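Local coordinates for protein lysyl oxidase (Pichia pastoris, PDB 1W7C) that oxidises primary amines, probably including peptidyl lysine side chains, to aldehydes as a copper-dependent quinoprotein that carries topaquinone as its built-in cofactor, at residues Glu339-Tyr344 against Asp489-Tyr494; Asn564-Pro569 against Tyr680-Asn685; Gln691-Thr696 against Ser704-Tyr709. One frame throughout, in Å; residues are numbered along the deposited sequence.

Contact 1: residues Glu339-Tyr344 against Asp489-Tyr494; sequences ELIAEY and DHVLNY. With CU (copper (II) ion), chain C.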
loop_
_atom_site.group_PDB
_atom_site.type_symbol
_atom_site.label_atom_id
_atom_site.label_comp_id
_atom_site.label_asym_id
_atom_site.label_seq_id
_atom_site.Cartn_x
_atom_site.Cartn_y
_atom_site.Cartn_z
ATOM N N GLU A 339 11.690 9.949 15.094
ATOM C CA GLU A 339 12.956 9.185 15.098
ATOM C C GLU A 339 12.920 8.192 13.981
ATOM O O GLU A 339 11.853 7.733 13.568
ATOM C CB GLU A 339 13.191 8.487 16.427
ATOM C CG GLU A 339 14.453 7.646 16.603
ATOM C CD GLU A 339 15.767 8.424 16.459
ATOM O OE1 GLU A 339 16.089 8.904 15.343
ATOM O OE2 GLU A 339 16.524 8.492 17.478
ATOM N N LEU A 340 14.099 7.884 13.482
ATOM C CA LEU A 340 14.304 6.820 12.512
ATOM C C LEU A 340 15.551 6.076 12.929
ATOM O O LEU A 340 16.609 6.691 13.134
ATOM C CB LEU A 340 14.489 7.305 11.066
ATOM C CG LEU A 340 13.683 8.358 10.434
ATOM C CD1 LEU A 340 14.197 9.691 10.896
ATOM C CD2 LEU A 340 13.820 8.219 8.881
ATOM N N ILE A 341 15.447 4.764 13.041
ATOM C CA ILE A 341 16.565 3.898 13.429
ATOM C C ILE A 341 16.905 2.951 12.290
ATOM O O ILE A 341 16.049 2.581 11.467
ATOM C CB ILE A 341 16.317 3.102 14.740
ATOM C CG1 ILE A 341 15.099 2.194 14.588
ATOM C CG2 ILE A 341 16.206 4.100 15.891
ATOM C CD1 ILE A 341 14.949 1.173 15.748
ATOM N N ALA A 342 18.167 2.564 12.255
ATOM C CA ALA A 342 18.623 1.534 11.350
ATOM C C ALA A 342 19.514 0.609 12.145
ATOM O O ALA A 342 20.617 1.013 12.563
ATOM C CB ALA A 342 19.370 2.121 10.166
ATOM N N GLU A 343 19.017 -0.598 12.428
ATOM C CA GLU A 343 19.638 -1.507 13.348
ATOM C C GLU A 343 20.071 -2.774 12.600
ATOM O O GLU A 343 19.219 -3.503 12.076
ATOM C CB GLU A 343 18.647 -1.880 14.453
ATOM C CG GLU A 343 19.224 -2.818 15.509
ATOM C CD GLU A 343 18.207 -3.337 16.492
ATOM O OE1 GLU A 343 18.653 -3.907 17.507
ATOM O OE2 GLU A 343 16.990 -3.263 16.205
ATOM N N TYR A 344 21.369 -3.022 12.565
ATOM C CA TYR A 344 21.964 -4.094 11.751
ATOM C C TYR A 344 22.234 -5.335 12.558
ATOM O O TYR A 344 22.561 -5.236 13.753
ATOM C CB TYR A 344 23.266 -3.595 11.074
ATOM C CG TYR A 344 22.997 -2.574 10.001
ATOM C CD1 TYR A 344 22.580 -1.291 10.322
ATOM C CD2 TYR A 344 23.112 -2.884 8.633
ATOM C CE1 TYR A 344 22.279 -0.373 9.357
ATOM C CE2 TYR A 344 22.791 -1.961 7.670
ATOM C CZ TYR A 344 22.374 -0.715 8.043
ATOM O OH TYR A 344 22.064 0.183 7.061
ATOM N N ASP A 489 16.902 -3.635 10.220
ATOM C CA ASP A 489 15.592 -3.053 10.364
ATOM C C ASP A 489 15.670 -1.543 10.264
ATOM O O ASP A 489 16.531 -0.917 10.880
ATOM C CB ASP A 489 14.991 -3.376 11.738
ATOM C CG ASP A 489 14.402 -4.758 11.831
ATOM O OD1 ASP A 489 14.109 -5.377 10.774
ATOM O OD2 ASP A 489 14.223 -5.280 12.941
ATOM N N HIS A 490 14.774 -0.976 9.476
ATOM C CA HIS A 490 14.431 0.443 9.520
ATOM C C HIS A 490 13.150 0.545 10.350
ATOM O O HIS A 490 12.196 -0.176 10.060
ATOM C CB HIS A 490 14.112 0.979 8.140
ATOM C CG HIS A 490 15.250 0.920 7.176
ATOM N ND1 HIS A 490 16.172 1.934 7.046
ATOM C CD2 HIS A 490 15.546 0.009 6.211
ATOM C CE1 HIS A 490 17.010 1.634 6.070
ATOM N NE2 HIS A 490 16.657 0.462 5.554
ATOM N N VAL A 491 13.101 1.436 11.338
ATOM C CA VAL A 491 11.865 1.698 12.067
ATOM C C VAL A 491 11.748 3.197 12.300
ATOM O O VAL A 491 12.747 3.856 12.635
ATOM C CB VAL A 491 11.712 0.916 13.393
ATOM C CG1 VAL A 491 10.237 0.863 13.803
ATOM C CG2 VAL A 491 12.287 -0.481 13.296
ATOM N N LEU A 492 10.570 3.745 12.085
ATOM C CA LEU A 492 10.293 5.196 12.147
ATOM C C LEU A 492 9.126 5.371 13.121
ATOM O O LEU A 492 8.145 4.643 13.018
ATOM C CB LEU A 492 9.869 5.777 10.778
ATOM C CG LEU A 492 10.897 5.839 9.689
ATOM C CD1 LEU A 492 11.014 4.510 8.985
ATOM C CD2 LEU A 492 10.551 6.946 8.685
ATOM N N ASN A 493 9.211 6.360 14.004
ATOM C CA ASN A 493 8.160 6.690 14.966
ATOM C C ASN A 493 7.528 8.014 14.583
ATOM O O ASN A 493 8.236 8.993 14.355
ATOM C CB ASN A 493 8.734 6.800 16.378
ATOM C CG ASN A 493 7.679 6.951 17.425
ATOM O OD1 ASN A 493 7.601 7.994 18.081
ATOM N ND2 ASN A 493 6.878 5.891 17.650
ATOM N N TYR A 494 6.194 8.032 14.555
ATOM C CA TYR A 494 5.432 9.255 14.357
ATOM C C TYR A 494 4.567 9.552 15.582
ATOM O O TYR A 494 3.832 8.714 16.072
ATOM C CB TYR A 494 4.514 9.112 13.151
ATOM C CG TYR A 494 5.220 9.008 11.805
ATOM C CD1 TYR A 494 5.725 7.785 11.384
ATOM C CD2 TYR A 494 5.364 10.093 10.976
ATOM C CE1 TYR A 494 6.386 7.684 10.164
ATOM C CE2 TYR A 494 5.994 10.003 9.779
ATOM C CZ TYR A 494 6.499 8.784 9.370
ATOM O OH TYR A 494 7.108 8.672 8.135
HETATM CU CU CU C . 17.644 -0.685 4.219
HETATM O O HOH W 1 15.760 3.864 8.994
HETATM O O HOH W 2 16.081 -5.435 14.851
HETATM O O HOH W 3 19.264 0.578 3.413
#
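Strands 339-344 and 489-494 run antiparallel, their axes 4.7 Å apart, and E339, I341 and E343 face N493, V491 and D489 in hydrogen-bonded pairs. I341 N reaches V491 O at 2.9 Å in a nearly straight bond, 169° at the hydrogen, whereas the return bond from V491 N to I341 O is longer, 3.2 Å. On the face shared by L340, A342, H490 and L492, the two leucines cross obliquely and meet methyl to methyl, L340 CD2 to L492 CD2 at 3.5 Å. Cutting L340 back to an alanine would probably open a gap beside CD2 of L492 and against F442 of strand 440-446, which touches both leucines. Next along this face, H490 binds the copper(II) ion through NE2 at 2.0 Å; H488 and H654 supply the other two histidines and a water a further ligand, as in the copper amine oxidase family. The far nitrogen of the same ring, ND1, donates to an in-plane water 2.8 Å away, which in turn donates to I341 O, a bridge through which the neighbouring strand probably restrains the turn of the imidazole. On the opposite face, I341 CG1, between backbone N and carbonyl carbon (chi1 60°), lies alongside V491 CB at 3.8 Å. Further on, one water donates to both E343 OE2 and D489 OD2, carboxylate oxygens 4.7 Å apart whose like charges are probably eased by it and by the salt bridge from R583 to E343; H653 hydrogen-bonds D489 OD1.

Contact 2: residues Asn564-Pro569 against Tyr680-Asn685; sequences NSFGNP and YFDSEN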
loop_
_atom_site.group_PDB
_atom_site.type_symbol
_atom_site.label_atom_id
_atom_site.label_comp_id
_atom_site.label_asym_id
_atom_site.label_seq_id
_atom_site.Cartn_x
_atom_site.Cartn_y
_atom_site.Cartn_z
ATOM N N ASN A 564 -22.147 11.282 15.999
ATOM C CA ASN A 564 -22.887 11.640 14.805
ATOM C C ASN A 564 -24.385 11.422 15.036
ATOM O O ASN A 564 -24.820 11.140 16.183
ATOM C CB ASN A 564 -22.316 10.957 13.541
ATOM C CG ASN A 564 -22.692 9.503 13.394
ATOM O OD1 ASN A 564 -23.405 8.918 14.223
ATOM N ND2 ASN A 564 -22.192 8.892 12.318
ATOM N N SER A 565 -25.172 11.651 13.992
ATOM C CA SER A 565 -26.627 11.694 14.146
ATOM C C SER A 565 -27.224 10.343 14.500
ATOM O O SER A 565 -28.358 10.285 14.960
ATOM C CB SER A 565 -27.287 12.249 12.884
ATOM O OG SER A 565 -26.880 13.583 12.687
ATOM N N PHE A 566 -26.463 9.270 14.296
ATOM C CA PHE A 566 -26.944 7.911 14.574
ATOM C C PHE A 566 -26.394 7.327 15.863
ATOM O O PHE A 566 -26.558 6.149 16.134
ATOM C CB PHE A 566 -26.687 7.035 13.349
ATOM C CG PHE A 566 -27.131 7.700 12.105
ATOM C CD1 PHE A 566 -26.213 8.193 11.196
ATOM C CD2 PHE A 566 -28.468 7.996 11.917
ATOM C CE1 PHE A 566 -26.615 8.913 10.110
ATOM C CE2 PHE A 566 -28.882 8.732 10.804
ATOM C CZ PHE A 566 -27.953 9.168 9.895
ATOM N N GLY A 567 -25.790 8.180 16.681
ATOM C CA GLY A 567 -25.378 7.805 18.019
ATOM C C GLY A 567 -23.975 7.246 18.115
ATOM O O GLY A 567 -23.532 6.902 19.184
ATOM N N ASN A 568 -23.253 7.183 17.001
ATOM C CA ASN A 568 -21.906 6.631 17.017
ATOM C C ASN A 568 -20.907 7.705 17.431
ATOM O O ASN A 568 -20.964 8.816 16.906
ATOM C CB ASN A 568 -21.533 6.106 15.622
ATOM C CG ASN A 568 -22.421 4.966 15.173
ATOM O OD1 ASN A 568 -22.577 3.968 15.893
ATOM N ND2 ASN A 568 -23.092 5.145 14.044
ATOM N N PRO A 569 -19.968 7.376 18.306
ATOM C CA PRO A 569 -18.872 8.303 18.584
ATOM C C PRO A 569 -18.179 8.773 17.300
ATOM O O PRO A 569 -17.837 7.965 16.423
ATOM C CB PRO A 569 -17.928 7.470 19.438
ATOM C CG PRO A 569 -18.798 6.451 20.153
ATOM C CD PRO A 569 -19.838 6.123 19.069
ATOM N N TYR A 680 -17.245 9.935 11.727
ATOM C CA TYR A 680 -16.836 11.280 12.089
ATOM C C TYR A 680 -17.868 12.295 11.571
ATOM O O TYR A 680 -18.070 13.349 12.173
ATOM C CB TYR A 680 -15.448 11.569 11.504
ATOM C CG TYR A 680 -14.913 12.928 11.863
ATOM C CD1 TYR A 680 -14.430 13.181 13.129
ATOM C CD2 TYR A 680 -14.882 13.964 10.918
ATOM C CE1 TYR A 680 -13.954 14.413 13.472
ATOM C CE2 TYR A 680 -14.406 15.179 11.250
ATOM C CZ TYR A 680 -13.943 15.417 12.512
ATOM O OH TYR A 680 -13.498 16.676 12.798
ATOM N N PHE A 681 -18.491 11.975 10.444
ATOM C CA PHE A 681 -19.634 12.668 9.890
ATOM C C PHE A 681 -20.836 11.721 9.854
ATOM O O PHE A 681 -20.731 10.549 10.213
ATOM C CB PHE A 681 -19.301 13.172 8.483
ATOM C CG PHE A 681 -18.110 14.114 8.402
ATOM C CD1 PHE A 681 -18.134 15.379 8.985
ATOM C CD2 PHE A 681 -16.988 13.769 7.636
ATOM C CE1 PHE A 681 -17.055 16.224 8.872
ATOM C CE2 PHE A 681 -15.912 14.650 7.494
ATOM C CZ PHE A 681 -15.960 15.869 8.096
ATOM N N ASP A 682 -21.961 12.201 9.346
ATOM C CA ASP A 682 -23.091 11.358 9.036
ATOM C C ASP A 682 -22.952 10.616 7.704
ATOM O O ASP A 682 -23.674 9.653 7.457
ATOM C CB ASP A 682 -24.374 12.195 8.988
ATOM C CG ASP A 682 -24.811 12.702 10.330
ATOM O OD1 ASP A 682 -24.307 12.234 11.368
ATOM O OD2 ASP A 682 -25.729 13.558 10.386
ATOM N N SER A 683 -22.044 11.078 6.863
ATOM C CA SER A 683 -21.872 10.557 5.527
ATOM C C SER A 683 -20.444 10.837 5.047
ATOM O O SER A 683 -19.673 11.572 5.679
ATOM C CB SER A 683 -22.894 11.200 4.584
ATOM O OG SER A 683 -22.702 12.605 4.536
ATOM N N GLU A 684 -20.141 10.287 3.886
ATOM C CA GLU A 684 -18.846 10.452 3.234
ATOM C C GLU A 684 -18.775 11.865 2.618
ATOM O O GLU A 684 -19.662 12.304 1.876
ATOM C CB GLU A 684 -18.720 9.339 2.209
ATOM C CG GLU A 684 -17.396 9.232 1.499
ATOM C CD GLU A 684 -17.268 10.204 0.344
ATOM O OE1 GLU A 684 -18.189 10.280 -0.522
ATOM O OE2 GLU A 684 -16.224 10.877 0.285
ATOM N N ASN A 685 -17.706 12.599 2.933
ATOM C CA ASN A 685 -17.676 14.039 2.726
ATOM C C ASN A 685 -16.920 14.591 1.513
ATOM O O ASN A 685 -16.750 15.800 1.382
ATOM C CB ASN A 685 -17.242 14.758 4.017
ATOM C CG ASN A 685 -18.409 15.330 4.788
ATOM O OD1 ASN A 685 -18.495 16.522 4.963
ATOM N ND2 ASN A 685 -19.317 14.465 5.254
#
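A type I beta turn, N564 to G567, joins strand 562-563 to strand 569-576 and docks through N564, S565 and F566 on the loop that follows strand 670-678. D682 makes the central grip: its carboxylate takes two bonds from the single residue S565. Backbone N of S565 donates to D682 OD1 at 2.8 Å, nearly straight at 169°, while the hydroxyl OG of S565 donates to D682 OD2 at 2.6 Å. Both oxygens are met on their syn sides and somewhat out of the carboxylate plane, which fixes the group's rotation. Beside this pair, N564 uses both ends of its amide. ND2 of N564 donates to F681 O at 3.1 Å; the acceptor lies in the amide plane, but the donor stands above the plane of that carbonyl. The other end, N564 OD1, forms an Asx turn by accepting from F566 N at 3.1 Å, and takes a second bond from N568 N, which reaches the oxygen from the opposite face of the amide plane. A chi1 of 77° places CG of N564 between its backbone N and carbonyl carbon, and the amide thus spans from its own turn to the facing loop. F566 closes the edge of the contact: CE1, on the rim of its ring, approaches D682 CB at 4.1 Å, with ring and carboxylate planes 49° apart. These loops border the second subunit, where the F566 ring meets H480 of that chain and N568 ND2 donates to K478 O of the same chain.

Contact 3: residues Gln691-Thr696 against Ser704-Tyr709; sequences QQVFYT and SNWEFY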
loop_
_atom_site.group_PDB
_atom_site.type_symbol
_atom_site.label_atom_id
_atom_site.label_comp_id
_atom_site.label_asym_id
_atom_site.label_seq_id
_atom_site.Cartn_x
_atom_site.Cartn_y
_atom_site.Cartn_z
ATOM N N GLN A 691 -15.108 17.979 -8.877
ATOM C CA GLN A 691 -14.268 17.135 -9.723
ATOM C C GLN A 691 -14.918 15.750 -9.839
ATOM O O GLN A 691 -14.412 14.743 -9.335
ATOM C CB GLN A 691 -12.843 17.047 -9.144
ATOM C CG GLN A 691 -12.188 18.416 -8.999
ATOM C CD GLN A 691 -12.102 19.173 -10.311
ATOM O OE1 GLN A 691 -11.431 18.744 -11.249
ATOM N NE2 GLN A 691 -12.814 20.301 -10.391
ATOM N N GLN A 692 -16.078 15.744 -10.497
ATOM C CA GLN A 692 -16.856 14.526 -10.686
ATOM C C GLN A 692 -17.696 14.659 -11.946
ATOM O O GLN A 692 -17.800 15.770 -12.503
ATOM C CB GLN A 692 -17.687 14.209 -9.430
ATOM C CG GLN A 692 -18.634 15.267 -8.961
ATOM C CD GLN A 692 -19.455 14.775 -7.772
ATOM O OE1 GLN A 692 -20.299 13.907 -7.926
ATOM N NE2 GLN A 692 -19.249 15.380 -6.602
ATOM N N VAL A 693 -18.262 13.536 -12.394
ATOM C CA VAL A 693 -19.127 13.492 -13.578
ATOM C C VAL A 693 -20.379 12.717 -13.193
ATOM O O VAL A 693 -20.326 11.771 -12.413
ATOM C CB VAL A 693 -18.411 12.846 -14.810
ATOM C CG1 VAL A 693 -18.023 11.401 -14.551
ATOM C CG2 VAL A 693 -19.262 12.961 -16.064
ATOM N N PHE A 694 -21.491 13.138 -13.783
ATOM C CA PHE A 694 -22.755 12.435 -13.679
ATOM C C PHE A 694 -23.278 12.273 -15.083
ATOM O O PHE A 694 -23.664 13.230 -15.720
ATOM C CB PHE A 694 -23.730 13.198 -12.782
ATOM C CG PHE A 694 -25.033 12.492 -12.532
ATOM C CD1 PHE A 694 -26.253 13.126 -12.786
ATOM C CD2 PHE A 694 -25.058 11.219 -12.000
ATOM C CE1 PHE A 694 -27.452 12.483 -12.533
ATOM C CE2 PHE A 694 -26.272 10.565 -11.755
ATOM C CZ PHE A 694 -27.459 11.198 -12.007
ATOM N N TYR A 695 -23.219 11.045 -15.556
ATOM C CA TYR A 695 -23.681 10.649 -16.878
ATOM C C TYR A 695 -25.038 9.992 -16.706
ATOM O O TYR A 695 -25.204 9.140 -15.832
ATOM C CB TYR A 695 -22.699 9.605 -17.456
ATOM C CG TYR A 695 -23.259 8.869 -18.657
ATOM C CD1 TYR A 695 -24.032 7.710 -18.504
ATOM C CD2 TYR A 695 -22.995 9.321 -19.931
ATOM C CE1 TYR A 695 -24.564 7.065 -19.589
ATOM C CE2 TYR A 695 -23.518 8.679 -21.059
ATOM C CZ TYR A 695 -24.287 7.534 -20.864
ATOM O OH TYR A 695 -24.805 6.883 -21.957
ATOM N N THR A 696 -25.999 10.372 -17.538
ATOM C CA THR A 696 -27.278 9.694 -17.570
ATOM C C THR A 696 -27.653 9.303 -18.963
ATOM O O THR A 696 -27.317 10.000 -19.913
ATOM C CB THR A 696 -28.382 10.574 -16.987
ATOM O OG1 THR A 696 -28.406 11.837 -17.654
ATOM C CG2 THR A 696 -28.115 10.885 -15.503
ATOM N N SER A 704 -27.919 10.572 -24.291
ATOM C CA SER A 704 -27.022 10.643 -23.140
ATOM C C SER A 704 -26.904 12.102 -22.716
ATOM O O SER A 704 -27.027 13.008 -23.540
ATOM C CB SER A 704 -25.642 10.105 -23.514
ATOM O OG SER A 704 -25.675 8.705 -23.764
ATOM N N ASN A 705 -26.674 12.329 -21.429
ATOM C CA ASN A 705 -26.337 13.658 -20.911
ATOM C C ASN A 705 -25.112 13.530 -20.006
ATOM O O ASN A 705 -24.981 12.581 -19.237
ATOM C CB ASN A 705 -27.485 14.274 -20.103
ATOM C CG ASN A 705 -27.143 15.661 -19.560
ATOM O OD1 ASN A 705 -26.880 15.827 -18.357
ATOM N ND2 ASN A 705 -27.144 16.664 -20.443
ATOM N N TRP A 706 -24.229 14.520 -20.104
ATOM C CA TRP A 706 -23.015 14.583 -19.285
ATOM C C TRP A 706 -23.066 15.854 -18.465
ATOM O O TRP A 706 -23.203 16.923 -19.008
ATOM C CB TRP A 706 -21.767 14.611 -20.168
ATOM C CG TRP A 706 -21.548 13.373 -21.017
ATOM C CD1 TRP A 706 -22.107 13.094 -22.251
ATOM C CD2 TRP A 706 -20.695 12.270 -20.716
ATOM N NE1 TRP A 706 -21.647 11.881 -22.712
ATOM C CE2 TRP A 706 -20.779 11.360 -21.795
ATOM C CE3 TRP A 706 -19.862 11.951 -19.640
ATOM C CZ2 TRP A 706 -20.073 10.168 -21.820
ATOM C CZ3 TRP A 706 -19.176 10.758 -19.661
ATOM C CH2 TRP A 706 -19.281 9.882 -20.744
ATOM N N GLU A 707 -22.968 15.711 -17.150
ATOM C CA GLU A 707 -22.844 16.814 -16.203
ATOM C C GLU A 707 -21.419 16.802 -15.634
ATOM O O GLU A 707 -21.021 15.834 -14.984
ATOM C CB GLU A 707 -23.852 16.672 -15.048
ATOM C CG GLU A 707 -23.684 17.719 -13.959
ATOM C CD GLU A 707 -23.902 19.131 -14.481
ATOM O OE1 GLU A 707 -25.021 19.416 -14.945
ATOM O OE2 GLU A 707 -22.962 19.946 -14.441
ATOM N N PHE A 708 -20.688 17.882 -15.924
ATOM C CA PHE A 708 -19.289 18.032 -15.510
ATOM C C PHE A 708 -19.064 19.094 -14.421
ATOM O O PHE A 708 -17.922 19.365 -14.050
ATOM C CB PHE A 708 -18.426 18.405 -16.721
ATOM C CG PHE A 708 -18.352 17.341 -17.777
ATOM C CD1 PHE A 708 -18.986 17.492 -18.993
ATOM C CD2 PHE A 708 -17.604 16.203 -17.560
ATOM C CE1 PHE A 708 -18.882 16.503 -19.983
ATOM C CE2 PHE A 708 -17.488 15.218 -18.532
ATOM C CZ PHE A 708 -18.128 15.359 -19.741
ATOM N N TYR A 709 -20.136 19.698 -13.926
ATOM C CA TYR A 709 -20.074 20.580 -12.742
ATOM C C TYR A 709 -19.095 21.743 -12.922
ATOM O O TYR A 709 -18.359 22.134 -12.007
ATOM C CB TYR A 709 -19.767 19.757 -11.493
ATOM C CG TYR A 709 -20.838 18.744 -11.188
ATOM C CD1 TYR A 709 -20.627 17.391 -11.430
ATOM C CD2 TYR A 709 -22.076 19.135 -10.700
ATOM C CE1 TYR A 709 -21.602 16.441 -11.132
ATOM C CE2 TYR A 709 -23.060 18.198 -10.398
ATOM C CZ TYR A 709 -22.803 16.842 -10.604
ATOM O OH TYR A 709 -23.771 15.901 -10.349
HETATM O O HOH W 4 -15.820 17.068 -14.119
HETATM O O HOH W 5 -26.375 13.975 -16.533
#
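Q692 packs on Y709 near the end of a beta hairpin, formed by strands 692-697 and 704-707, whose strand 692-697 pairs antiparallel with strand 418-433 on its other edge and which runs along the second subunit. CG of Q692 lies 3.8 Å from Y709 CD1, and its carbonyl O meets the edge of that tyrosine in the ring plane; a water sits within hydrogen-bonding distance of Q692 O and F708 O. V693 follows on the other face, where its CG2, anti to the backbone N, touches two aromatic residues: it meets the edge of W706 at CE3, 3.8 Å away, and approaches F708 CE2 at the same distance. F694 forms a hydrogen-bonded pair with E707, F694 N donating to E707 O and E707 N to F694 O, while CB of F694 rests 3.6 Å from the hydroxyl oxygen OH of Y709. Beyond it, Y695 CG lies anti to the backbone N, chi1 165°, which carries the ring across W706 in an edge-to-face (T-shaped) stack with planes 67° apart. CD2 of Y695 stands over the centre of the indole, 3.5 Å from W706 CE2, and from the second subunit Y728 meets Y695 edge to face and F725 packs against W706. The tyrosine reaches further still, Y695 OH sharing a hydrogen bond with S704 OG at 2.7 Å. T696 forms a hydrogen-bonded pair with N705, its OG1 lying 3.6 Å from N705 CB.

Overall arrangement
Contact 1 is the core member, every touching residue buried, whereas contact 2 is a surface junction and contact 3 is only partly buried. Contacts 1 and 3 are antiparallel strand pairs held by backbone bonds, the first between strands distant in sequence, the second within a single hairpin; contact 2 joins two loops, mostly through side-chain polar groups. Chemistry follows position: a copper ligand, leucine packing and a water-bridged carboxylate pair inside, a carboxylate grip at the periphery, and aromatic stacking on the hairpin. Contacts 2 and 3 lie on the same side of the chain's centre, about 8 Å apart at their nearest atoms. All three touch the second subunit.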